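Local coordinates for phosphotriesterase family protein (Listeria monocytogenes serotype 4b str. H7858, PDB 3PNZ), which is a zinc-binding lactonase of the amidohydrolase fold that probably hydrolyses phosphorylated sugar lactones, at residues Ala93-Ser98 with Glu121-Thr126; Asn137-Gly142 with Thr180-His185; Glu196-Leu201 with Leu211-Met216; Ile200-Gln203 with Pro207-Tyr210. All blocks are in the same frame, centred on the assembly; numbering follows the deposited sequence.

Interaction 1: residues Ala93-Ser98 with Glu121-Thr126; sequences AGFNKS and EWIENT. With PO4 (phosphate ion), chain K.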
# COMPACT_ATOMS: atom_id res chain seq x y z
N ALA A 93 2.35 -2.45 -8.53
CA ALA A 93 3.02 -1.88 -9.68
C ALA A 93 3.06 -0.35 -9.58
O ALA A 93 2.25 0.25 -8.88
CB ALA A 93 2.29 -2.28 -10.96
N GLY A 94 4.01 0.28 -10.26
CA GLY A 94 4.00 1.73 -10.32
C GLY A 94 5.03 2.41 -9.45
O GLY A 94 6.13 1.90 -9.27
N PHE A 95 4.65 3.54 -8.86
CA PHE A 95 5.60 4.46 -8.24
C PHE A 95 5.20 4.80 -6.80
O PHE A 95 4.01 4.81 -6.47
CB PHE A 95 5.67 5.75 -9.07
CG PHE A 95 5.74 5.51 -10.56
CD1 PHE A 95 6.97 5.40 -11.20
CD2 PHE A 95 4.59 5.38 -11.31
CE1 PHE A 95 7.04 5.16 -12.56
CE2 PHE A 95 4.65 5.14 -12.67
CZ PHE A 95 5.88 5.03 -13.30
N ASN A 96 6.18 5.10 -5.94
CA ASN A 96 5.91 5.38 -4.51
C ASN A 96 5.88 6.87 -4.16
O ASN A 96 4.91 7.34 -3.56
CB ASN A 96 6.90 4.62 -3.62
CG ASN A 96 6.62 4.80 -2.11
OD1 ASN A 96 7.25 4.14 -1.28
ND2 ASN A 96 5.71 5.70 -1.76
N LYS A 97 6.93 7.61 -4.52
CA LYS A 97 7.04 9.04 -4.18
C LYS A 97 8.30 9.67 -4.80
O LYS A 97 9.36 9.03 -4.82
CB LYS A 97 7.03 9.25 -2.66
CG LYS A 97 8.03 8.39 -1.89
CD LYS A 97 7.68 8.36 -0.41
CE LYS A 97 8.58 7.44 0.37
NZ LYS A 97 8.06 7.23 1.77
N SER A 98 8.20 10.90 -5.28
CA SER A 98 9.23 11.48 -6.15
C SER A 98 10.60 11.73 -5.52
O SER A 98 11.59 11.76 -6.24
CB SER A 98 8.74 12.76 -6.83
OG SER A 98 8.61 13.82 -5.89
N GLU A 121 15.64 10.47 -14.23
CA GLU A 121 16.01 10.55 -15.64
C GLU A 121 15.03 9.75 -16.48
O GLU A 121 14.55 10.21 -17.52
CB GLU A 121 17.44 10.07 -15.87
CG GLU A 121 17.91 10.30 -17.31
CD GLU A 121 19.30 9.76 -17.59
OE1 GLU A 121 20.02 10.39 -18.40
OE2 GLU A 121 19.68 8.71 -17.02
N TRP A 122 14.72 8.54 -16.02
CA TRP A 122 13.76 7.66 -16.68
C TRP A 122 12.41 8.34 -16.86
O TRP A 122 11.89 8.45 -17.96
CB TRP A 122 13.62 6.36 -15.89
CG TRP A 122 12.43 5.51 -16.27
CD1 TRP A 122 11.99 5.21 -17.53
CD2 TRP A 122 11.56 4.82 -15.37
NE1 TRP A 122 10.89 4.39 -17.47
CE2 TRP A 122 10.61 4.13 -16.15
CE3 TRP A 122 11.49 4.72 -13.97
CZ2 TRP A 122 9.60 3.36 -15.58
CZ3 TRP A 122 10.48 3.95 -13.41
CH2 TRP A 122 9.55 3.28 -14.22
N ILE A 123 11.86 8.82 -15.75
CA ILE A 123 10.51 9.36 -15.75
C ILE A 123 10.42 10.66 -16.54
O ILE A 123 9.44 10.90 -17.25
CB ILE A 123 9.98 9.52 -14.31
CG1 ILE A 123 9.85 8.14 -13.66
CG2 ILE A 123 8.66 10.27 -14.30
CD1 ILE A 123 9.66 8.14 -12.15
N GLU A 124 11.46 11.48 -16.45
CA GLU A 124 11.48 12.75 -17.18
C GLU A 124 11.53 12.52 -18.69
O GLU A 124 10.89 13.24 -19.46
CB GLU A 124 12.67 13.60 -16.71
CG GLU A 124 12.84 14.90 -17.49
CD GLU A 124 11.61 15.79 -17.42
OE1 GLU A 124 11.42 16.47 -16.39
OE2 GLU A 124 10.84 15.82 -18.41
N ASN A 125 12.28 11.51 -19.12
CA ASN A 125 12.54 11.30 -20.54
C ASN A 125 11.72 10.21 -21.22
O ASN A 125 12.02 9.81 -22.34
CB ASN A 125 14.04 11.08 -20.76
CG ASN A 125 14.86 12.29 -20.39
OD1 ASN A 125 14.89 13.28 -21.13
ND2 ASN A 125 15.53 12.24 -19.25
N THR A 126 10.67 9.75 -20.54
CA THR A 126 9.81 8.71 -21.08
C THR A 126 8.40 9.27 -21.20
O THR A 126 7.93 9.99 -20.31
CB THR A 126 9.82 7.48 -20.16
OG1 THR A 126 11.16 6.97 -20.07
CG2 THR A 126 8.90 6.39 -20.68
P PO4 K . 6.35 4.60 2.21
O1 PO4 K . 7.18 3.54 1.52
O2 PO4 K . 5.92 5.62 1.19
O3 PO4 K . 5.11 4.01 2.83
O4 PO4 K . 7.14 5.23 3.33
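The rings of Phe95 and Trp122 meet obliquely, the phenyl plane at 38° to the six-membered ring of Trp122 and the centroids of those two rings 5.7 Å apart. CE1 of Phe95 leads, coming within 3.5 Å of CH2 of Trp122, while the indole arrives from the opposite direction. CG1 of its chain neighbour Ile123 lies over one face of the indole, toward the rim, and an edge-to-face pair with Phe134 extends the cluster. On the phenyl ring a second contact comes from Ile123, whose CD1 lies 4.0 Å from CD1 of Phe95; the two side chains slide past each other in opposite directions. Trp122 reaches inward because its CG stands anti to the backbone N (chi1 166°). The segment 121-126 closes helix 119-124: OG1 of Thr126 donates to the carbonyl O of Trp122 at 2.7 Å, and Glu121 O takes both N and ND2 of Asn125. The other segment follows strand 88-92, as one of the loops leading from the barrel strands of this amidohydrolase toward the zinc ions. Here Lys97 grips a phosphate ion, probably from the crystallisation liquor, with NZ 2.7 Å from both O2 and O4. ND2 of Asn96 adds a bond to O2 at 3.0 Å. The chemistry is thus divided: a buried, apolar meeting joins the loop to helix 119-124 at Phe95, while the next two residues form an anion site that could, as the proposed substrates suggest, receive a sugar phosphate.

Interaction 2: residues Asn137-Gly142 with Thr180-His185; sequences NEVENG and TKAPIH
Thr180 pushes its side chain into the end of helix 128-140, meeting Val139 tip to tip and sliding past Glu140. Its CB lies 4.0 Å from CG1 of Val139. From there the branches part. CG2 sits anti to the carbonyl carbon, which brings it beside the Glu140 side chain, 3.9 Å from CG and 3.7 Å from OE2 of that residue. OG1, at chi1 64°, turns back on its own chain and accepts from N of Ala182 at 3.2 Å, an ST turn with a nearly straight bond (164°); it is also hydrogen-bonded to the carbonyl O of Ala176. The turn carries the chain from helix 164-180 into strand 184-186 of the barrel, and the contact joins the C-terminal ends of helices 128-140 and 164-180, two successive helices outside the barrel of this TIM-barrel-type fold. Next along, CB of Ala182 lies 4.4 Å from CG1 of Val139. The chain of Glu140 bends back, and its carboxylate lies alongside the threonine. One bound water bridges the segments, donating to OE2 of Glu140 at 2.8 Å and to the carbonyl O of Thr180. The other oxygen, OE1 of Glu140, forms a salt bridge with Arg5, which also bonds to the carbonyl O of Val139.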
# COMPACT_ATOMS: atom_id res chain seq x y z
N ASN A 137 2.58 -3.78 -17.87
CA ASN A 137 3.39 -4.99 -17.96
C ASN A 137 3.66 -5.61 -16.59
O ASN A 137 3.73 -6.84 -16.47
CB ASN A 137 4.70 -4.71 -18.71
CG ASN A 137 4.48 -4.48 -20.21
OD1 ASN A 137 3.45 -4.87 -20.76
ND2 ASN A 137 5.44 -3.84 -20.86
N GLU A 138 3.79 -4.78 -15.56
CA GLU A 138 3.97 -5.30 -14.20
C GLU A 138 2.74 -6.06 -13.71
O GLU A 138 2.85 -7.05 -12.97
CB GLU A 138 4.35 -4.17 -13.22
CG GLU A 138 5.72 -3.58 -13.49
CD GLU A 138 6.29 -2.80 -12.31
OE1 GLU A 138 5.55 -2.00 -11.69
OE2 GLU A 138 7.49 -2.99 -12.00
N VAL A 139 1.56 -5.61 -14.14
CA VAL A 139 0.31 -6.23 -13.74
C VAL A 139 -0.00 -7.48 -14.57
O VAL A 139 -0.48 -8.48 -14.05
CB VAL A 139 -0.86 -5.24 -13.89
CG1 VAL A 139 -2.20 -5.95 -13.70
CG2 VAL A 139 -0.71 -4.10 -12.89
N GLU A 140 0.28 -7.39 -15.86
CA GLU A 140 -0.14 -8.43 -16.81
C GLU A 140 0.91 -9.52 -17.07
O GLU A 140 0.55 -10.67 -17.34
CB GLU A 140 -0.57 -7.79 -18.13
CG GLU A 140 -1.75 -6.84 -17.99
CD GLU A 140 -3.07 -7.54 -17.69
OE1 GLU A 140 -3.07 -8.66 -17.14
OE2 GLU A 140 -4.13 -6.96 -18.01
N ASN A 141 2.18 -9.16 -16.99
CA ASN A 141 3.27 -10.09 -17.28
C ASN A 141 4.05 -10.51 -16.04
O ASN A 141 4.33 -11.69 -15.83
CB ASN A 141 4.22 -9.50 -18.32
CG ASN A 141 3.54 -9.22 -19.65
OD1 ASN A 141 2.50 -9.81 -19.95
ND2 ASN A 141 4.11 -8.33 -20.44
N GLY A 142 4.43 -9.52 -15.23
CA GLY A 142 5.15 -9.80 -14.00
C GLY A 142 6.01 -8.63 -13.55
O GLY A 142 6.37 -7.75 -14.34
N THR A 180 -5.98 -2.45 -17.54
CA THR A 180 -5.90 -3.69 -16.76
C THR A 180 -7.07 -3.92 -15.81
O THR A 180 -7.34 -5.06 -15.42
CB THR A 180 -4.63 -3.72 -15.89
OG1 THR A 180 -4.69 -2.66 -14.92
CG2 THR A 180 -3.39 -3.58 -16.76
N LYS A 181 -7.72 -2.83 -15.42
CA LYS A 181 -8.79 -2.79 -14.41
C LYS A 181 -8.30 -3.05 -12.97
O LYS A 181 -9.10 -3.31 -12.08
CB LYS A 181 -9.96 -3.72 -14.76
CG LYS A 181 -10.51 -3.48 -16.16
CD LYS A 181 -11.06 -2.07 -16.30
CE LYS A 181 -11.61 -1.83 -17.71
NZ LYS A 181 -12.26 -0.50 -17.78
N ALA A 182 -6.99 -2.95 -12.75
CA ALA A 182 -6.41 -3.16 -11.42
C ALA A 182 -6.82 -2.05 -10.46
O ALA A 182 -6.98 -0.90 -10.87
CB ALA A 182 -4.88 -3.23 -11.50
N PRO A 183 -6.97 -2.39 -9.17
CA PRO A 183 -7.26 -1.38 -8.14
C PRO A 183 -6.10 -0.39 -8.09
O PRO A 183 -4.98 -0.74 -8.47
CB PRO A 183 -7.28 -2.18 -6.84
CG PRO A 183 -7.34 -3.59 -7.22
CD PRO A 183 -6.77 -3.73 -8.60
N ILE A 184 -6.37 0.83 -7.61
CA ILE A 184 -5.38 1.90 -7.58
C ILE A 184 -5.12 2.28 -6.13
O ILE A 184 -6.05 2.35 -5.32
CB ILE A 184 -5.88 3.15 -8.34
CG1 ILE A 184 -6.24 2.81 -9.79
CG2 ILE A 184 -4.81 4.25 -8.32
CD1 ILE A 184 -7.17 3.83 -10.43
N HIS A 185 -3.85 2.51 -5.80
CA HIS A 185 -3.46 2.93 -4.45
C HIS A 185 -2.64 4.20 -4.59
O HIS A 185 -1.90 4.35 -5.55
CB HIS A 185 -2.63 1.85 -3.77
CG HIS A 185 -2.30 2.15 -2.34
ND1 HIS A 185 -3.26 2.29 -1.36
CD2 HIS A 185 -1.10 2.32 -1.72
CE1 HIS A 185 -2.68 2.54 -0.20
NE2 HIS A 185 -1.37 2.57 -0.39
O HOH W 1 -6.25 -7.61 -16.37

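Interaction 3: residues Glu196-Leu201 with Leu211-Met216; sequences EQIEIL and LSIGHM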
# COMPACT_ATOMS: atom_id res chain seq x y z
N GLU A 196 -6.64 16.90 -4.40
CA GLU A 196 -6.00 17.22 -5.67
C GLU A 196 -5.69 15.96 -6.49
O GLU A 196 -5.81 15.98 -7.72
CB GLU A 196 -4.75 18.07 -5.46
CG GLU A 196 -5.06 19.48 -4.95
CD GLU A 196 -5.39 19.53 -3.46
OE1 GLU A 196 -5.20 18.51 -2.76
OE2 GLU A 196 -5.82 20.60 -2.98
N GLN A 197 -5.29 14.88 -5.82
CA GLN A 197 -5.13 13.60 -6.49
C GLN A 197 -6.45 13.22 -7.14
O GLN A 197 -6.50 12.82 -8.30
CB GLN A 197 -4.75 12.50 -5.51
CG GLN A 197 -3.34 12.61 -4.94
CD GLN A 197 -3.00 11.43 -4.06
OE1 GLN A 197 -3.86 10.60 -3.74
NE2 GLN A 197 -1.74 11.33 -3.65
N ILE A 198 -7.52 13.37 -6.37
CA ILE A 198 -8.86 13.01 -6.85
C ILE A 198 -9.26 13.82 -8.09
O ILE A 198 -9.85 13.28 -9.02
CB ILE A 198 -9.90 13.12 -5.72
CG1 ILE A 198 -9.75 11.93 -4.77
CG2 ILE A 198 -11.32 13.24 -6.26
CD1 ILE A 198 -10.30 12.17 -3.38
N GLU A 199 -8.91 15.11 -8.12
CA GLU A 199 -9.25 15.92 -9.28
C GLU A 199 -8.56 15.41 -10.54
O GLU A 199 -9.16 15.39 -11.62
CB GLU A 199 -8.92 17.39 -9.05
CG GLU A 199 -9.95 18.11 -8.20
CD GLU A 199 -11.37 17.93 -8.74
OE1 GLU A 199 -11.57 18.09 -9.96
OE2 GLU A 199 -12.28 17.63 -7.93
N ILE A 200 -7.30 15.02 -10.42
CA ILE A 200 -6.57 14.49 -11.57
C ILE A 200 -7.20 13.18 -12.03
O ILE A 200 -7.37 12.94 -13.23
CB ILE A 200 -5.08 14.32 -11.28
CG1 ILE A 200 -4.45 15.70 -11.09
CG2 ILE A 200 -4.39 13.57 -12.43
CD1 ILE A 200 -3.04 15.66 -10.54
N LEU A 201 -7.56 12.33 -11.08
CA LEU A 201 -8.20 11.06 -11.42
C LEU A 201 -9.54 11.29 -12.09
O LEU A 201 -9.92 10.55 -13.00
CB LEU A 201 -8.35 10.19 -10.18
CG LEU A 201 -7.01 9.71 -9.61
CD1 LEU A 201 -7.23 8.97 -8.30
CD2 LEU A 201 -6.28 8.83 -10.61
N LEU A 211 -10.08 3.59 -5.92
CA LEU A 211 -8.86 4.11 -5.32
C LEU A 211 -8.84 3.85 -3.81
O LEU A 211 -9.85 4.04 -3.15
CB LEU A 211 -8.79 5.62 -5.56
CG LEU A 211 -7.68 6.40 -4.83
CD1 LEU A 211 -6.31 6.07 -5.40
CD2 LEU A 211 -7.96 7.90 -4.94
N SER A 212 -7.69 3.42 -3.28
CA SER A 212 -7.47 3.52 -1.83
C SER A 212 -6.37 4.54 -1.60
O SER A 212 -5.34 4.53 -2.29
CB SER A 212 -7.09 2.17 -1.20
OG SER A 212 -5.96 1.61 -1.85
N ILE A 213 -6.59 5.42 -0.65
CA ILE A 213 -5.66 6.51 -0.39
C ILE A 213 -4.85 6.20 0.86
O ILE A 213 -5.40 6.07 1.96
CB ILE A 213 -6.40 7.84 -0.26
CG1 ILE A 213 -7.22 8.10 -1.53
CG2 ILE A 213 -5.42 9.00 0.05
CD1 ILE A 213 -8.08 9.33 -1.44
N GLY A 214 -3.54 6.06 0.69
CA GLY A 214 -2.66 5.72 1.78
C GLY A 214 -2.39 6.88 2.73
O GLY A 214 -2.49 8.05 2.34
N HIS A 215 -2.08 6.54 3.98
CA HIS A 215 -1.60 7.48 5.00
C HIS A 215 -2.62 8.54 5.44
O HIS A 215 -2.25 9.63 5.85
CB HIS A 215 -0.27 8.12 4.55
CG HIS A 215 0.69 7.14 3.96
ND1 HIS A 215 0.91 5.90 4.53
CD2 HIS A 215 1.44 7.18 2.84
CE1 HIS A 215 1.77 5.22 3.78
NE2 HIS A 215 2.11 5.98 2.75
N MET A 216 -3.91 8.20 5.38
CA MET A 216 -4.92 9.14 5.85
C MET A 216 -4.81 9.41 7.36
O MET A 216 -5.26 10.46 7.85
CB MET A 216 -6.32 8.64 5.48
CG MET A 216 -6.64 8.77 3.99
SD MET A 216 -6.94 10.47 3.46
CE MET A 216 -5.27 11.01 3.04
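Leu201 and Leu211 cross at about a right angle, and their methyls make the closest approach of this contact, CD1 of Leu201 lying 3.6 Å from CD2 of Leu211. The two leucines reach each other through different conformers. On the helix, Leu201 has CG anti to the carbonyl carbon (chi1 -67°). On the strand, Leu211 swings CG anti to the backbone N (chi1 171°), and its CD2 touches Leu201 and comes near Ile198, whose CG1 is 4.4 Å away. Ile198 starts off obliquely to the strand, but its extended CG1-CD1 arm brings the tip back. That CD1 ends 4.1 Å from CD1 of Ile213, again with the side chains at roughly a right angle.

Helix 194-203 and strand 211-213 are the second and third elements of a beta-alpha-beta unit that starts with strand 184-186, the repeating step of a TIM barrel. Their short segments run nearly antiparallel at 164°, with axes 11.3 Å apart, and the four aliphatic side chains meet in the layer between them. Leu211 also touches Ile184 and Ser186 of the preceding strand.

Gln197 points its amide toward the zinc-side end of this layer, OE1 standing 4.4 Å from CG2 of Ile213. That buried amide is held by other partners: NE2 donates to Thr157 OG1 and to the His187 carbonyl, and OE1 is bonded to Ser186 OG. Just beyond the strand, His215 binds a zinc ion through NE2 while ND1 is hydrogen-bonded to Asp238, a second-shell contact that probably helps set the imidazole's rotation.

Interaction 4: residues Ile200-Gln203 with Pro207-Tyr210; sequences ILKQ and PLEY
The link between helix 194-203 and strand 211-213 folds back on the helix it has just left, and Leu208 is the residue that makes the return contact with Leu201 and Lys202. Its two methyls divide the work. CD2 of Leu208 comes within 4.1 Å of CB of Leu201, touching that leucine at the root of its side chain. CD1 of Leu208 rests against the aliphatic part of Lys202, 4.0 Å from CG and equally near CD of that lysine. The leucine sets out at an angle to the helix, and it is the end of its side chain that closes in: CG stands anti to the carbonyl carbon (chi1 -60°), and chi2 of 168° sends CD1 on as the extended branch, toward Lys202.

Within the beta-alpha-beta unit this is the alpha-to-beta turn, at the end of the barrel away from the zinc ions. Residues 208-210 make one turn of 3-10 helix, with N of Tyr210 bonded to the carbonyl O of Pro207 at 3.0 Å. CB of Pro207 sits over the centre of the tyrosine ring, 3.7 Å above its plane, while the phenol also meets the ring of His177.

Lys202 lies at the border of the contact. Its CG and CD rest on Leu208; beyond them a bend at chi3 (57°) turns CE and NZ toward Glu199, one turn back on the same helix, with which NZ forms a salt bridge. On the other flank of the helix, Gln203 OE1 accepts from Arg171 of helix 164-180, and Leu208 itself also touches Thr231.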
# COMPACT_ATOMS: atom_id res chain seq x y z
N ILE A 200 -7.30 15.02 -10.42
CA ILE A 200 -6.57 14.49 -11.57
C ILE A 200 -7.20 13.18 -12.03
O ILE A 200 -7.37 12.94 -13.23
CB ILE A 200 -5.08 14.32 -11.28
CG1 ILE A 200 -4.45 15.70 -11.09
CG2 ILE A 200 -4.39 13.57 -12.43
CD1 ILE A 200 -3.04 15.66 -10.54
N LEU A 201 -7.56 12.33 -11.08
CA LEU A 201 -8.20 11.06 -11.42
C LEU A 201 -9.54 11.29 -12.09
O LEU A 201 -9.92 10.55 -13.00
CB LEU A 201 -8.35 10.19 -10.18
CG LEU A 201 -7.01 9.71 -9.61
CD1 LEU A 201 -7.23 8.97 -8.30
CD2 LEU A 201 -6.28 8.83 -10.61
N LYS A 202 -10.27 12.31 -11.66
CA LYS A 202 -11.55 12.63 -12.30
C LYS A 202 -11.35 13.07 -13.75
O LYS A 202 -12.13 12.71 -14.62
CB LYS A 202 -12.31 13.69 -11.51
CG LYS A 202 -12.97 13.12 -10.26
CD LYS A 202 -13.40 14.19 -9.29
CE LYS A 202 -14.35 15.18 -9.91
NZ LYS A 202 -14.64 16.28 -8.94
N GLN A 203 -10.29 13.85 -14.00
CA GLN A 203 -9.96 14.22 -15.37
C GLN A 203 -9.65 12.99 -16.22
O GLN A 203 -9.90 12.98 -17.43
CB GLN A 203 -8.75 15.16 -15.40
CG GLN A 203 -8.98 16.50 -14.72
CD GLN A 203 -7.69 17.26 -14.55
OE1 GLN A 203 -6.66 16.89 -15.11
NE2 GLN A 203 -7.73 18.33 -13.76
N PRO A 207 -13.34 6.11 -11.75
CA PRO A 207 -14.27 6.04 -10.62
C PRO A 207 -13.51 6.01 -9.29
O PRO A 207 -12.61 5.18 -9.11
CB PRO A 207 -15.01 4.71 -10.84
CG PRO A 207 -14.89 4.47 -12.34
CD PRO A 207 -13.50 4.98 -12.68
N LEU A 208 -13.86 6.89 -8.37
CA LEU A 208 -13.05 7.08 -7.17
C LEU A 208 -13.12 5.91 -6.19
O LEU A 208 -12.24 5.75 -5.33
CB LEU A 208 -13.38 8.42 -6.50
CG LEU A 208 -13.11 9.57 -7.48
CD1 LEU A 208 -13.68 10.88 -6.98
CD2 LEU A 208 -11.61 9.68 -7.75
N GLU A 209 -14.15 5.07 -6.32
CA GLU A 209 -14.23 3.91 -5.46
C GLU A 209 -13.21 2.84 -5.88
O GLU A 209 -13.08 1.81 -5.23
CB GLU A 209 -15.65 3.33 -5.43
CG GLU A 209 -16.11 2.71 -6.74
CD GLU A 209 -16.83 3.69 -7.66
OE1 GLU A 209 -17.62 3.22 -8.51
OE2 GLU A 209 -16.62 4.92 -7.56
N TYR A 210 -12.49 3.09 -6.97
CA TYR A 210 -11.41 2.20 -7.40
C TYR A 210 -10.07 2.56 -6.76
O TYR A 210 -9.05 1.93 -7.05
CB TYR A 210 -11.23 2.26 -8.92
CG TYR A 210 -12.39 1.76 -9.76
CD1 TYR A 210 -13.50 1.15 -9.17
CD2 TYR A 210 -12.37 1.89 -11.14
CE1 TYR A 210 -14.57 0.70 -9.96
CE2 TYR A 210 -13.42 1.43 -11.93
CZ TYR A 210 -14.52 0.84 -11.33
OH TYR A 210 -15.56 0.39 -12.12

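How the interactions relate
Along the chain the contacts come in series, interactions 1 and 2 first, then 3 and 4, which both start from helix 194-203 and share Ile200 and Leu201. Those last two have centres 8 Å apart and meet where CG2 of Ile198 lies 3.4 Å from CD1 of Leu208. Interactions 1 and 2, 16 Å apart between centres, join through Glu138 OE1 and Gly94 N, a probable hydrogen bond. Interaction 2 leads into strand 184-186, neighbour of strand 211-213 in a parallel sheet, and reaches interaction 3 through a probable hydrogen bond between Ile184 O and Ser212 N. Interaction 3 sets a helix against a strand; the others join helices to nearby loops and turns, and the C-terminal ends of the barrel strands hold the zinc ligands.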